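Local atomic coordinates of carbohydrate kinase, FGGY (Novosphingobium aromaticivorans, PDB entry 3H6E), a protein that probably acts as a carbohydrate kinase, transferring a phosphate group to a sugar or related substrate. Residues P329-T341 and D456-V468. Sequence-based numbering, arbitrary orientation.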
ATOM      1  N   PRO A 329      28.020  12.933  12.432  1.00 46.33           N
ATOM      2  CA  PRO A 329      29.410  12.608  12.772  1.00 48.34           C
ATOM      3  C   PRO A 329      29.619  12.287  14.253  1.00 51.28           C
ATOM      4  O   PRO A 329      30.180  11.237  14.568  1.00 52.15           O
ATOM      5  CB  PRO A 329      30.162  13.881  12.388  1.00 47.86           C
ATOM      6  CG  PRO A 329      29.384  14.418  11.235  1.00 46.53           C
ATOM      7  CD  PRO A 329      27.938  14.078  11.505  1.00 45.81           C
ATOM      8  N   GLU A 330      29.171  13.171  15.142  1.00 51.22           N
ATOM      9  CA  GLU A 330      29.355  12.971  16.581  1.00 53.05           C
ATOM     10  C   GLU A 330      28.495  11.849  17.173  1.00 52.08           C
ATOM     11  O   GLU A 330      28.925  11.153  18.093  1.00 52.81           O
ATOM     12  CB  GLU A 330      29.151  14.284  17.345  1.00 54.60           C
ATOM     13  CG  GLU A 330      30.440  14.868  17.924  1.00 56.69           C
ATOM     14  CD  GLU A 330      31.688  14.121  17.467  1.00 61.82           C
ATOM     15  OE1 GLU A 330      32.353  14.588  16.515  1.00 61.86           O
ATOM     16  OE2 GLU A 330      31.998  13.062  18.059  1.00 62.05           O
ATOM     17  N   VAL A 331      27.283  11.679  16.649  1.00 49.95           N
ATOM     18  CA  VAL A 331      26.431  10.561  17.045  1.00 48.54           C
ATOM     19  C   VAL A 331      27.170   9.261  16.779  1.00 47.70           C
ATOM     20  O   VAL A 331      27.292   8.392  17.643  1.00 46.99           O
ATOM     21  CB  VAL A 331      25.125  10.541  16.234  1.00 48.56           C
ATOM     22  CG1 VAL A 331      24.461   9.168  16.321  1.00 44.85           C
ATOM     23  CG2 VAL A 331      24.179  11.629  16.714  1.00 47.36           C
ATOM     24  N   LEU A 332      27.662   9.162  15.553  1.00 48.96           N
ATOM     25  CA  LEU A 332      28.402   8.015  15.064  1.00 50.22           C
ATOM     26  C   LEU A 332      29.530   7.622  16.014  1.00 52.20           C
ATOM     27  O   LEU A 332      29.539   6.515  16.561  1.00 52.82           O
ATOM     28  CB  LEU A 332      28.979   8.375  13.693  1.00 52.30           C
ATOM     29  CG  LEU A 332      28.987   7.376  12.537  1.00 50.09           C
ATOM     30  CD1 LEU A 332      28.096   6.198  12.829  1.00 49.15           C
ATOM     31  CD2 LEU A 332      28.550   8.086  11.260  1.00 47.52           C
ATOM     32  N   ARG A 333      30.470   8.541  16.220  1.00 51.45           N
ATOM     33  CA  ARG A 333      31.717   8.221  16.911  1.00 55.48           C
ATOM     34  C   ARG A 333      31.611   8.093  18.431  1.00 56.24           C
ATOM     35  O   ARG A 333      32.552   7.637  19.084  1.00 54.79           O
ATOM     36  CB  ARG A 333      32.824   9.209  16.525  1.00 57.68           C
ATOM     37  CG  ARG A 333      33.250   9.105  15.062  1.00 60.46           C
ATOM     38  CD  ARG A 333      34.733   9.411  14.881  1.00 64.76           C
ATOM     39  NE  ARG A 333      35.213   9.075  13.540  1.00 67.60           N
ATOM     40  CZ  ARG A 333      35.668   9.964  12.659  1.00 64.62           C
ATOM     41  NH1 ARG A 333      35.717  11.250  12.977  1.00 62.73           N
ATOM     42  NH2 ARG A 333      36.086   9.565  11.464  1.00 59.96           N
ATOM     43  N   HIS A 334      30.475   8.489  18.997  1.00 53.40           N
ATOM     44  CA  HIS A 334      30.252   8.291  20.425  1.00 53.34           C
ATOM     45  C   HIS A 334      29.384   7.067  20.687  1.00 51.94           C
ATOM     46  O   HIS A 334      29.076   6.751  21.835  1.00 50.93           O
ATOM     47  CB  HIS A 334      29.629   9.528  21.074  1.00 53.51           C
ATOM     48  CG  HIS A 334      30.619  10.602  21.402  1.00 54.54           C
ATOM     49  ND1 HIS A 334      30.590  11.846  20.810  1.00 56.39           N
ATOM     50  CD2 HIS A 334      31.672  10.615  22.253  1.00 56.96           C
ATOM     51  CE1 HIS A 334      31.578  12.582  21.287  1.00 57.95           C
ATOM     52  NE2 HIS A 334      32.250  11.859  22.163  1.00 58.22           N
ATOM     53  N   GLY A 335      28.994   6.381  19.618  1.00 51.22           N
ATOM     54  CA  GLY A 335      28.175   5.191  19.742  1.00 49.90           C
ATOM     55  C   GLY A 335      26.801   5.483  20.313  1.00 49.50           C
ATOM     56  O   GLY A 335      26.189   4.626  20.952  1.00 46.30           O
ATOM     57  N   ARG A 336      26.317   6.700  20.085  1.00 50.95           N
ATOM     58  CA  ARG A 336      24.985   7.090  20.535  1.00 49.18           C
ATOM     59  C   ARG A 336      23.936   6.429  19.652  1.00 46.65           C
ATOM     60  O   ARG A 336      23.827   6.754  18.469  1.00 47.02           O
ATOM     61  CB  ARG A 336      24.813   8.609  20.472  1.00 46.44           C
ATOM     62  CG  ARG A 336      25.871   9.412  21.208  1.00 48.16           C
ATOM     63  CD  ARG A 336      25.387  10.842  21.425  1.00 48.74           C
ATOM     64  NE  ARG A 336      26.486  11.779  21.631  1.00 52.75           N
ATOM     65  CZ  ARG A 336      27.137  11.921  22.780  1.00 53.32           C
ATOM     66  NH1 ARG A 336      26.800  11.178  23.824  1.00 49.11           N
ATOM     67  NH2 ARG A 336      28.127  12.800  22.880  1.00 49.42           N
HETATM   68  N   MSE A 337      23.156   5.511  20.215  1.00 44.40           N
HETATM   69  CA  MSE A 337      22.199   4.771  19.398  1.00 45.10           C
HETATM   70  C   MSE A 337      20.942   4.271  20.124  1.00 41.55           C
HETATM   71  O   MSE A 337      20.825   4.375  21.348  1.00 39.23           O
HETATM   72  CB  MSE A 337      22.904   3.604  18.715  1.00 44.27           C
HETATM   73  CG  MSE A 337      23.337   2.523  19.673  1.00 45.77           C
HETATM   74 SE   MSE A 337      24.510   1.241  18.807  1.00 63.35          SE
HETATM   75  CE  MSE A 337      24.157  -0.281  19.972  1.00 45.91           C
ATOM     76  N   ILE A 338      20.016   3.723  19.338  1.00 41.91           N
ATOM     77  CA  ILE A 338      18.706   3.277  19.813  1.00 36.31           C
ATOM     78  C   ILE A 338      18.488   1.806  19.491  1.00 34.60           C
ATOM     79  O   ILE A 338      18.706   1.379  18.360  1.00 35.87           O
ATOM     80  CB  ILE A 338      17.578   4.054  19.109  1.00 34.09           C
ATOM     81  CG1 ILE A 338      17.777   5.562  19.265  1.00 34.47           C
ATOM     82  CG2 ILE A 338      16.210   3.610  19.622  1.00 33.94           C
ATOM     83  CD1 ILE A 338      16.971   6.388  18.274  1.00 34.55           C
ATOM     84  N   LEU A 339      18.039   1.034  20.473  1.00 35.95           N
ATOM     85  CA  LEU A 339      17.738  -0.377  20.252  1.00 34.41           C
ATOM     86  C   LEU A 339      16.233  -0.614  20.085  1.00 35.40           C
ATOM     87  O   LEU A 339      15.425  -0.020  20.797  1.00 35.79           O
ATOM     88  CB  LEU A 339      18.285  -1.223  21.401  1.00 34.72           C
ATOM     89  CG  LEU A 339      19.745  -0.972  21.786  1.00 36.29           C
ATOM     90  CD1 LEU A 339      20.203  -1.998  22.803  1.00 39.12           C
ATOM     91  CD2 LEU A 339      20.649  -0.995  20.567  1.00 38.31           C
ATOM     92  N   PRO A 340      15.858  -1.480  19.129  1.00 35.49           N
ATOM     93  CA  PRO A 340      14.469  -1.876  18.858  1.00 35.63           C
ATOM     94  C   PRO A 340      13.881  -2.651  20.032  1.00 35.52           C
ATOM     95  O   PRO A 340      14.637  -3.312  20.740  1.00 36.24           O
ATOM     96  CB  PRO A 340      14.600  -2.809  17.647  1.00 34.44           C
ATOM     97  CG  PRO A 340      15.923  -2.483  17.040  1.00 36.08           C
ATOM     98  CD  PRO A 340      16.802  -2.106  18.191  1.00 36.31           C
ATOM     99  N   THR A 341      12.566  -2.588  20.231  1.00 34.48           N
ATOM    100  CA  THR A 341      11.669  -1.834  19.364  1.00 33.75           C
ATOM    101  C   THR A 341      10.801  -0.890  20.188  1.00 33.20           C
ATOM    102  O   THR A 341      10.625  -1.084  21.392  1.00 32.20           O
ATOM    103  CB  THR A 341      10.726  -2.774  18.581  1.00 32.53           C
ATOM    104  OG1 THR A 341       9.942  -2.009  17.657  1.00 31.14           O
ATOM    105  CG2 THR A 341       9.795  -3.506  19.531  1.00 30.93           C
ATOM    106  N   ASP A 456      32.453   6.126  10.667  1.00 49.96           N
ATOM    107  CA  ASP A 456      31.766   5.426   9.587  1.00 49.52           C
ATOM    108  C   ASP A 456      30.585   4.599  10.102  1.00 51.40           C
ATOM    109  O   ASP A 456      30.341   4.530  11.308  1.00 48.79           O
ATOM    110  CB  ASP A 456      32.741   4.534   8.821  1.00 49.37           C
ATOM    111  CG  ASP A 456      33.070   3.256   9.565  1.00 53.55           C
ATOM    112  OD1 ASP A 456      32.829   3.175  10.790  1.00 52.50           O
ATOM    113  OD2 ASP A 456      33.575   2.324   8.919  1.00 55.87           O
ATOM    114  N   LEU A 457      29.874   3.949   9.187  1.00 51.74           N
ATOM    115  CA  LEU A 457      28.604   3.312   9.525  1.00 49.82           C
ATOM    116  C   LEU A 457      28.702   1.812   9.823  1.00 48.93           C
ATOM    117  O   LEU A 457      27.825   1.253  10.481  1.00 49.34           O
ATOM    118  CB  LEU A 457      27.580   3.572   8.417  1.00 48.24           C
ATOM    119  CG  LEU A 457      26.140   3.844   8.855  1.00 46.32           C
ATOM    120  CD1 LEU A 457      26.111   4.890   9.956  1.00 44.55           C
ATOM    121  CD2 LEU A 457      25.303   4.290   7.664  1.00 40.88           C
ATOM    122  N   ASP A 458      29.758   1.162   9.345  1.00 49.87           N
ATOM    123  CA  ASP A 458      29.968  -0.254   9.643  1.00 50.76           C
ATOM    124  C   ASP A 458      30.199  -0.470  11.132  1.00 50.09           C
ATOM    125  O   ASP A 458      29.464  -1.213  11.779  1.00 50.82           O
ATOM    126  CB  ASP A 458      31.161  -0.812   8.867  1.00 51.04           C
ATOM    127  CG  ASP A 458      30.792  -1.261   7.470  1.00 47.87           C
ATOM    128  OD1 ASP A 458      31.619  -1.074   6.553  1.00 52.04           O
ATOM    129  OD2 ASP A 458      29.683  -1.805   7.288  1.00 45.90           O
ATOM    130  N   THR A 459      31.235   0.171  11.661  1.00 50.39           N
ATOM    131  CA  THR A 459      31.542   0.095  13.083  1.00 51.66           C
ATOM    132  C   THR A 459      30.267   0.344  13.873  1.00 50.57           C
ATOM    133  O   THR A 459      29.939  -0.392  14.803  1.00 51.57           O
ATOM    134  CB  THR A 459      32.594   1.148  13.482  1.00 53.28           C
ATOM    135  OG1 THR A 459      33.677   1.124  12.544  1.00 55.94           O
ATOM    136  CG2 THR A 459      33.128   0.877  14.883  1.00 51.80           C
ATOM    137  N   TYR A 460      29.545   1.385  13.474  1.00 50.70           N
ATOM    138  CA  TYR A 460      28.279   1.751  14.098  1.00 48.53           C
ATOM    139  C   TYR A 460      27.271   0.610  14.032  1.00 46.69           C
ATOM    140  O   TYR A 460      26.796   0.135  15.064  1.00 46.68           O
ATOM    141  CB  TYR A 460      27.711   2.987  13.407  1.00 46.97           C
ATOM    142  CG  TYR A 460      26.560   3.653  14.127  1.00 46.67           C
ATOM    143  CD1 TYR A 460      26.788   4.562  15.155  1.00 46.67           C
ATOM    144  CD2 TYR A 460      25.247   3.393  13.761  1.00 44.77           C
ATOM    145  CE1 TYR A 460      25.739   5.185  15.802  1.00 46.42           C
ATOM    146  CE2 TYR A 460      24.189   4.010  14.404  1.00 43.93           C
ATOM    147  CZ  TYR A 460      24.439   4.904  15.423  1.00 43.97           C
ATOM    148  OH  TYR A 460      23.387   5.520  16.059  1.00 37.75           O
ATOM    149  N   ARG A 461      26.946   0.167  12.820  1.00 48.31           N
ATOM    150  CA  ARG A 461      25.982  -0.917  12.660  1.00 48.87           C
ATOM    151  C   ARG A 461      26.465  -2.188  13.332  1.00 48.06           C
ATOM    152  O   ARG A 461      25.671  -2.937  13.897  1.00 46.60           O
ATOM    153  CB  ARG A 461      25.678  -1.207  11.190  1.00 47.41           C
ATOM    154  CG  ARG A 461      24.709  -2.376  11.029  1.00 48.32           C
ATOM    155  CD  ARG A 461      24.249  -2.579   9.594  1.00 44.81           C
ATOM    156  NE  ARG A 461      25.046  -3.577   8.889  1.00 49.12           N
ATOM    157  CZ  ARG A 461      24.619  -4.249   7.825  1.00 44.74           C
ATOM    158  NH1 ARG A 461      23.399  -4.030   7.350  1.00 38.69           N
ATOM    159  NH2 ARG A 461      25.405  -5.143   7.240  1.00 41.91           N
ATOM    160  N   ASN A 462      27.769  -2.434  13.255  1.00 50.03           N
ATOM    161  CA  ASN A 462      28.364  -3.590  13.912  1.00 50.43           C
ATOM    162  C   ASN A 462      28.078  -3.576  15.410  1.00 48.75           C
ATOM    163  O   ASN A 462      27.620  -4.574  15.972  1.00 47.39           O
ATOM    164  CB  ASN A 462      29.866  -3.658  13.639  1.00 49.82           C
ATOM    165  CG  ASN A 462      30.179  -4.152  12.240  1.00 50.38           C
ATOM    166  OD1 ASN A 462      29.537  -5.075  11.741  1.00 48.97           O
ATOM    167  ND2 ASN A 462      31.173  -3.543  11.602  1.00 50.52           N
ATOM    168  N   ARG A 463      28.340  -2.437  16.048  1.00 48.93           N
ATOM    169  CA  ARG A 463      27.996  -2.267  17.456  1.00 49.86           C
ATOM    170  C   ARG A 463      26.496  -2.458  17.673  1.00 48.38           C
ATOM    171  O   ARG A 463      26.080  -3.267  18.502  1.00 47.12           O
ATOM    172  CB  ARG A 463      28.448  -0.897  17.977  1.00 50.50           C
ATOM    173  CG  ARG A 463      29.791  -0.929  18.698  1.00 55.39           C
ATOM    174  CD  ARG A 463      30.958  -0.627  17.767  1.00 54.95           C
ATOM    175  NE  ARG A 463      31.659   0.604  18.139  1.00 56.46           N
ATOM    176  CZ  ARG A 463      31.340   1.821  17.704  1.00 57.60           C
ATOM    177  NH1 ARG A 463      30.319   1.998  16.873  1.00 54.04           N
ATOM    178  NH2 ARG A 463      32.048   2.869  18.103  1.00 60.47           N
ATOM    179  N   TRP A 464      25.694  -1.717  16.914  1.00 47.89           N
ATOM    180  CA  TRP A 464      24.238  -1.818  16.991  1.00 47.51           C
ATOM    181  C   TRP A 464      23.771  -3.269  16.911  1.00 45.28           C
ATOM    182  O   TRP A 464      23.094  -3.764  17.813  1.00 44.04           O
ATOM    183  CB  TRP A 464      23.587  -0.987  15.879  1.00 45.90           C
ATOM    184  CG  TRP A 464      22.086  -0.930  15.942  1.00 42.58           C
ATOM    185  CD1 TRP A 464      21.327  -0.196  16.810  1.00 41.20           C
ATOM    186  CD2 TRP A 464      21.161  -1.622  15.090  1.00 40.48           C
ATOM    187  NE1 TRP A 464      19.990  -0.397  16.559  1.00 37.15           N
ATOM    188  CE2 TRP A 464      19.862  -1.267  15.508  1.00 37.45           C
ATOM    189  CE3 TRP A 464      21.308  -2.513  14.021  1.00 40.30           C
ATOM    190  CZ2 TRP A 464      18.716  -1.769  14.892  1.00 35.53           C
ATOM    191  CZ3 TRP A 464      20.166  -3.014  13.414  1.00 36.93           C
ATOM    192  CH2 TRP A 464      18.889  -2.640  13.851  1.00 35.23           C
ATOM    193  N   GLN A 465      24.139  -3.946  15.828  1.00 46.53           N
ATOM    194  CA  GLN A 465      23.753  -5.338  15.624  1.00 47.67           C
ATOM    195  C   GLN A 465      24.160  -6.216  16.802  1.00 47.95           C
ATOM    196  O   GLN A 465      23.336  -6.950  17.354  1.00 45.00           O
ATOM    197  CB  GLN A 465      24.347  -5.876  14.320  1.00 46.89           C
ATOM    198  CG  GLN A 465      23.594  -5.431  13.077  1.00 47.54           C
ATOM    199  CD  GLN A 465      24.198  -5.984  11.802  1.00 52.12           C
ATOM    200  OE1 GLN A 465      23.763  -5.649  10.698  1.00 49.65           O
ATOM    201  NE2 GLN A 465      25.210  -6.835  11.947  1.00 52.46           N
ATOM    202  N   ALA A 466      25.431  -6.133  17.188  1.00 48.05           N
ATOM    203  CA  ALA A 466      25.932  -6.887  18.332  1.00 48.43           C
ATOM    204  C   ALA A 466      25.056  -6.648  19.560  1.00 48.38           C
ATOM    205  O   ALA A 466      24.564  -7.593  20.180  1.00 49.11           O
ATOM    206  CB  ALA A 466      27.377  -6.512  18.623  1.00 46.95           C
ATOM    207  N   GLU A 467      24.858  -5.377  19.897  1.00 46.44           N
ATOM    208  CA  GLU A 467      24.026  -5.002  21.035  1.00 47.77           C
ATOM    209  C   GLU A 467      22.631  -5.618  20.975  1.00 47.94           C
ATOM    210  O   GLU A 467      22.147  -6.167  21.964  1.00 49.23           O
ATOM    211  CB  GLU A 467      23.927  -3.482  21.147  1.00 47.17           C
ATOM    212  CG  GLU A 467      25.158  -2.832  21.751  1.00 48.38           C
ATOM    213  CD  GLU A 467      25.241  -3.033  23.250  1.00 48.30           C
ATOM    214  OE1 GLU A 467      24.207  -2.863  23.933  1.00 46.38           O
ATOM    215  OE2 GLU A 467      26.339  -3.359  23.745  1.00 48.78           O
ATOM    216  N   VAL A 468      21.985  -5.524  19.815  1.00 47.10           N
ATOM    217  CA  VAL A 468      20.644  -6.077  19.645  1.00 47.42           C
ATOM    218  C   VAL A 468      20.587  -7.541  20.070  1.00 48.80           C
ATOM    219  O   VAL A 468      19.694  -7.948  20.811  1.00 47.04           O
ATOM    220  CB  VAL A 468      20.160  -5.952  18.189  1.00 45.48           C
ATOM    221  CG1 VAL A 468      18.914  -6.797  17.967  1.00 41.80           C
ATOM    222  CG2 VAL A 468      19.899  -4.496  17.842  1.00 44.91           C
TER
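Tyr460 and Trp464, one turn apart on helix 457-468, each give a hydrogen bond to a backbone carbonyl of 336-338. The C-terminal helix packs on helix 328-333, the Schellman motif that ends it and strand 337-339, all three parts of the FGGY C-terminal domain. Tyr460 OH donates to Arg336 O at 2.7 Å, tilted from the carbonyl plane. Trp464 NE1 donates to Ile338 O at 2.8 Å, and the oxygen lies in the indole plane. Beyond the indole NH, Pro340 CG rests 3.6 Å from Trp464 CZ2. Both aromatic side chains leave the helix with CG anti to the backbone N (chi1 -168° and -175°), which carries the phenol to the loop at Arg336 and the indole to strand 337-339.

Selenomethionine Met337 packs against both. Its SE stands above the Tyr460 ring, 5.1 Å from the centroid, and at the edge of the Trp464 pyrrole ring, a Met-aromatic contact with each. A phenylalanine in place of Tyr460 would probably leave Arg336 O without this donor.

Further out, Leu372 and Leu376 of helix 363-384 touch Tyr460 and Trp464, respectively. Gly335 has positive phi and closes the Schellman motif that turns the chain into strand 337-339. In that motif Arg336 N bonds back to Val331 O at 3.1 Å.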